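Local atomic coordinates of cytolethal distending toxin protein B (Haemophilus ducreyi, PDB entry 1SR4), a protein that is the DNase I-like subunit of a bacterial genotoxin and probably damages host-cell DNA, leading to cell-cycle arrest. Residues Trp10-Ser15 with Glu20-Ile25. Sequence-based numbering, arbitrary orientation.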
ATOM      1  N   TRP B  10      -0.918   4.014  -7.678  1.00  8.66           N
ATOM      2  CA  TRP B  10      -2.003   3.399  -6.940  1.00  6.85           C
ATOM      3  C   TRP B  10      -3.273   4.204  -7.176  1.00  7.97           C
ATOM      4  O   TRP B  10      -3.254   5.427  -7.094  1.00  5.97           O
ATOM      5  CB  TRP B  10      -1.723   3.342  -5.432  1.00  6.41           C
ATOM      6  CG  TRP B  10      -2.783   2.561  -4.686  1.00  7.55           C
ATOM      7  CD1 TRP B  10      -3.312   1.345  -5.049  1.00  6.37           C
ATOM      8  CD2 TRP B  10      -3.458   2.945  -3.467  1.00  6.76           C
ATOM      9  NE1 TRP B  10      -4.269   0.955  -4.131  1.00  6.55           N
ATOM     10  CE2 TRP B  10      -4.382   1.917  -3.159  1.00  7.35           C
ATOM     11  CE3 TRP B  10      -3.368   4.050  -2.611  1.00  4.64           C
ATOM     12  CZ2 TRP B  10      -5.219   1.967  -2.026  1.00  6.11           C
ATOM     13  CZ3 TRP B  10      -4.199   4.098  -1.478  1.00  8.21           C
ATOM     14  CH2 TRP B  10      -5.111   3.062  -1.201  1.00  8.11           C
ATOM     15  N   ASN B  11      -4.363   3.512  -7.506  1.00  6.45           N
ATOM     16  CA  ASN B  11      -5.639   4.177  -7.685  1.00  8.29           C
ATOM     17  C   ASN B  11      -6.249   4.018  -6.294  1.00  7.39           C
ATOM     18  O   ASN B  11      -6.592   2.916  -5.874  1.00  8.56           O
ATOM     19  CB  ASN B  11      -6.522   3.474  -8.731  1.00  5.48           C
ATOM     20  CG  ASN B  11      -7.842   4.194  -8.934  1.00  8.23           C
ATOM     21  OD1 ASN B  11      -8.371   4.813  -8.001  1.00  8.24           O
ATOM     22  ND2 ASN B  11      -8.386   4.117 -10.132  1.00  6.71           N
ATOM     23  N   LEU B  12      -6.350   5.131  -5.587  1.00  8.84           N
ATOM     24  CA  LEU B  12      -6.859   5.177  -4.228  1.00  7.38           C
ATOM     25  C   LEU B  12      -8.372   4.994  -4.085  1.00  8.62           C
ATOM     26  O   LEU B  12      -8.844   4.618  -3.011  1.00  7.69           O
ATOM     27  CB  LEU B  12      -6.405   6.511  -3.601  1.00  9.23           C
ATOM     28  CG  LEU B  12      -6.609   6.845  -2.114  1.00  9.21           C
ATOM     29  CD1 LEU B  12      -5.382   7.622  -1.599  1.00  7.47           C
ATOM     30  CD2 LEU B  12      -7.907   7.687  -1.925  1.00  6.30           C
ATOM     31  N   GLN B  13      -9.125   5.251  -5.156  1.00  7.55           N
ATOM     32  CA  GLN B  13     -10.593   5.137  -5.135  1.00  8.29           C
ATOM     33  C   GLN B  13     -11.167   5.896  -3.948  1.00  7.56           C
ATOM     34  O   GLN B  13     -11.944   5.355  -3.161  1.00  9.45           O
ATOM     35  CB  GLN B  13     -11.042   3.665  -5.074  1.00  7.87           C
ATOM     36  CG  GLN B  13     -10.661   2.856  -6.330  1.00  9.47           C
ATOM     37  CD  GLN B  13     -11.367   1.516  -6.411  1.00 10.45           C
ATOM     38  OE1 GLN B  13     -11.386   0.749  -5.452  1.00 12.92           O
ATOM     39  NE2 GLN B  13     -11.951   1.226  -7.565  1.00 13.05           N
ATOM     40  N   GLY B  14     -10.814   7.166  -3.839  1.00  8.34           N
ATOM     41  CA  GLY B  14     -11.293   7.951  -2.716  1.00 10.20           C
ATOM     42  C   GLY B  14     -12.737   8.407  -2.835  1.00 12.73           C
ATOM     43  O   GLY B  14     -13.303   8.415  -3.931  1.00 14.70           O
ATOM     44  N   SER B  15     -13.340   8.773  -1.706  1.00 11.75           N
ATOM     45  CA  SER B  15     -14.708   9.278  -1.691  1.00 13.41           C
ATOM     46  C   SER B  15     -14.942  10.054  -0.406  1.00 15.22           C
ATOM     47  O   SER B  15     -14.092  10.083   0.488  1.00 13.64           O
ATOM     48  CB  SER B  15     -15.729   8.141  -1.772  1.00 13.87           C
ATOM     49  OG  SER B  15     -15.644   7.320  -0.623  1.00 15.91           O
ATOM     50  N   GLU B  20      -9.211   9.954   3.764  1.00  9.35           N
ATOM     51  CA  GLU B  20      -8.110  10.262   4.667  1.00  9.64           C
ATOM     52  C   GLU B  20      -7.420   9.011   5.203  1.00  9.38           C
ATOM     53  O   GLU B  20      -6.198   8.953   5.270  1.00 10.02           O
ATOM     54  CB  GLU B  20      -8.636  11.099   5.847  1.00  9.58           C
ATOM     55  CG  GLU B  20      -7.581  11.605   6.828  1.00 13.67           C
ATOM     56  CD  GLU B  20      -6.687  12.692   6.232  1.00 15.83           C
ATOM     57  OE1 GLU B  20      -7.151  13.422   5.342  1.00 18.70           O
ATOM     58  OE2 GLU B  20      -5.521  12.827   6.656  1.00 18.33           O
ATOM     59  N   SER B  21      -8.189   8.002   5.594  1.00  9.36           N
ATOM     60  CA  SER B  21      -7.554   6.809   6.138  1.00  9.45           C
ATOM     61  C   SER B  21      -6.685   6.102   5.094  1.00 10.84           C
ATOM     62  O   SER B  21      -5.630   5.547   5.430  1.00 10.25           O
ATOM     63  CB  SER B  21      -8.605   5.853   6.731  1.00  9.27           C
ATOM     64  OG  SER B  21      -9.562   5.455   5.756  1.00 13.62           O
ATOM     65  N   LYS B  22      -7.097   6.163   3.828  1.00  9.01           N
ATOM     66  CA  LYS B  22      -6.336   5.518   2.755  1.00 10.28           C
ATOM     67  C   LYS B  22      -4.957   6.154   2.553  1.00  9.74           C
ATOM     68  O   LYS B  22      -3.971   5.457   2.303  1.00  9.47           O
ATOM     69  CB  LYS B  22      -7.123   5.547   1.438  1.00  9.94           C
ATOM     70  CG  LYS B  22      -8.548   4.957   1.543  1.00 10.25           C
ATOM     71  CD  LYS B  22      -9.115   4.613   0.159  1.00  9.88           C
ATOM     72  CE  LYS B  22     -10.562   4.136   0.236  1.00 11.22           C
ATOM     73  NZ  LYS B  22     -10.962   3.487  -1.069  1.00  9.51           N
ATOM     74  N   TRP B  23      -4.882   7.477   2.645  1.00  8.56           N
ATOM     75  CA  TRP B  23      -3.591   8.146   2.515  1.00  7.01           C
ATOM     76  C   TRP B  23      -2.713   7.753   3.709  1.00  7.40           C
ATOM     77  O   TRP B  23      -1.520   7.499   3.554  1.00  7.84           O
ATOM     78  CB  TRP B  23      -3.736   9.671   2.548  1.00  9.30           C
ATOM     79  CG  TRP B  23      -4.181  10.308   1.277  1.00  8.17           C
ATOM     80  CD1 TRP B  23      -5.468  10.568   0.898  1.00 10.21           C
ATOM     81  CD2 TRP B  23      -3.345  10.809   0.234  1.00 10.02           C
ATOM     82  NE1 TRP B  23      -5.485  11.203  -0.316  1.00 11.09           N
ATOM     83  CE2 TRP B  23      -4.197  11.369  -0.750  1.00 10.23           C
ATOM     84  CE3 TRP B  23      -1.955  10.851   0.035  1.00 10.42           C
ATOM     85  CZ2 TRP B  23      -3.709  11.960  -1.917  1.00  7.64           C
ATOM     86  CZ3 TRP B  23      -1.466  11.444  -1.129  1.00 10.66           C
ATOM     87  CH2 TRP B  23      -2.344  11.988  -2.091  1.00 11.31           C
ATOM     88  N   ASN B  24      -3.304   7.696   4.897  1.00  9.26           N
ATOM     89  CA  ASN B  24      -2.522   7.385   6.087  1.00 10.10           C
ATOM     90  C   ASN B  24      -2.196   5.931   6.328  1.00 11.80           C
ATOM     91  O   ASN B  24      -1.271   5.626   7.078  1.00 10.85           O
ATOM     92  CB  ASN B  24      -3.166   8.017   7.308  1.00 10.78           C
ATOM     93  CG  ASN B  24      -3.024   9.522   7.291  1.00 14.72           C
ATOM     94  OD1 ASN B  24      -1.904  10.047   7.296  1.00 15.02           O
ATOM     95  ND2 ASN B  24      -4.143  10.226   7.234  1.00 16.46           N
ATOM     96  N   ILE B  25      -2.940   5.033   5.688  1.00  8.18           N
ATOM     97  CA  ILE B  25      -2.643   3.615   5.811  1.00  8.79           C
ATOM     98  C   ILE B  25      -1.729   3.212   4.643  1.00 11.54           C
ATOM     99  O   ILE B  25      -0.531   2.972   4.834  1.00 12.75           O
ATOM    100  CB  ILE B  25      -3.932   2.760   5.778  1.00  8.20           C
ATOM    101  CG1 ILE B  25      -4.763   3.054   7.033  1.00  9.26           C
ATOM    102  CG2 ILE B  25      -3.585   1.245   5.671  1.00  8.39           C
ATOM    103  CD1 ILE B  25      -6.138   2.404   7.028  1.00  8.49           C
TER
HETATM  104  O   HOH W   1     -12.132   1.037  -2.814  1.00 12.16           O
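Trp23 offers one ring face to Leu12: methyl CD1 stands 3.8 Å from the centroid of the five-membered ring and 11° off its normal, a geometry that satisfies a CH-pi contact. The second indole, Trp10, has the CA of Leu12 over one face, offset toward the rim, while the CZ3 and CH2 end of its ring reaches the helix, crossing the Lys22 side chain at about a right angle, with CH2 4.1 Å from Lys22 CB. These contacts pack the first crossover of the DNase I-like fold, the beta-alpha-beta unit of strand 7-11, helix 20-31 and strand 39-43. Each indole nitrogen is bonded beyond the two segments, Trp23 NE1 to Ala45 O and Trp10 NE1 to His252 O, which helps fix both ring planes. Between the indoles, Leu12 puts its CG anti to the backbone N (chi1 -172°), and this atom packs 3.8 Å from Lys22 CB. CD2 meets the same lysine further along, at CD. An Asx turn shapes the loop leaving the strand, as Asn11 OD1 accepts from Gln13 N at 3.0 Å. Asn11 ND2 in turn bonds the carboxylates of Glu44 and Asp177, linking this turn to neighbouring acidic groups. Two carbonyls of this turn, those of Leu12 and Gln13, receive the extended Lys22 chain. Its buried ammonium also bonds Thr249 O, so three backbone oxygens grip it, and their partial negative charge probably favours the protonated form. A water that donates to Gln13 OE1 accepts a weak bond from the same nitrogen; Gln13 OE1 also accepts from Asp251 N. The two carbonyls are used differently: Lys22 NZ lies in the carbonyl plane of Leu12 O at 3.1 Å, but sits 57° out of the carbonyl plane of Gln13 O, at 3.0 Å.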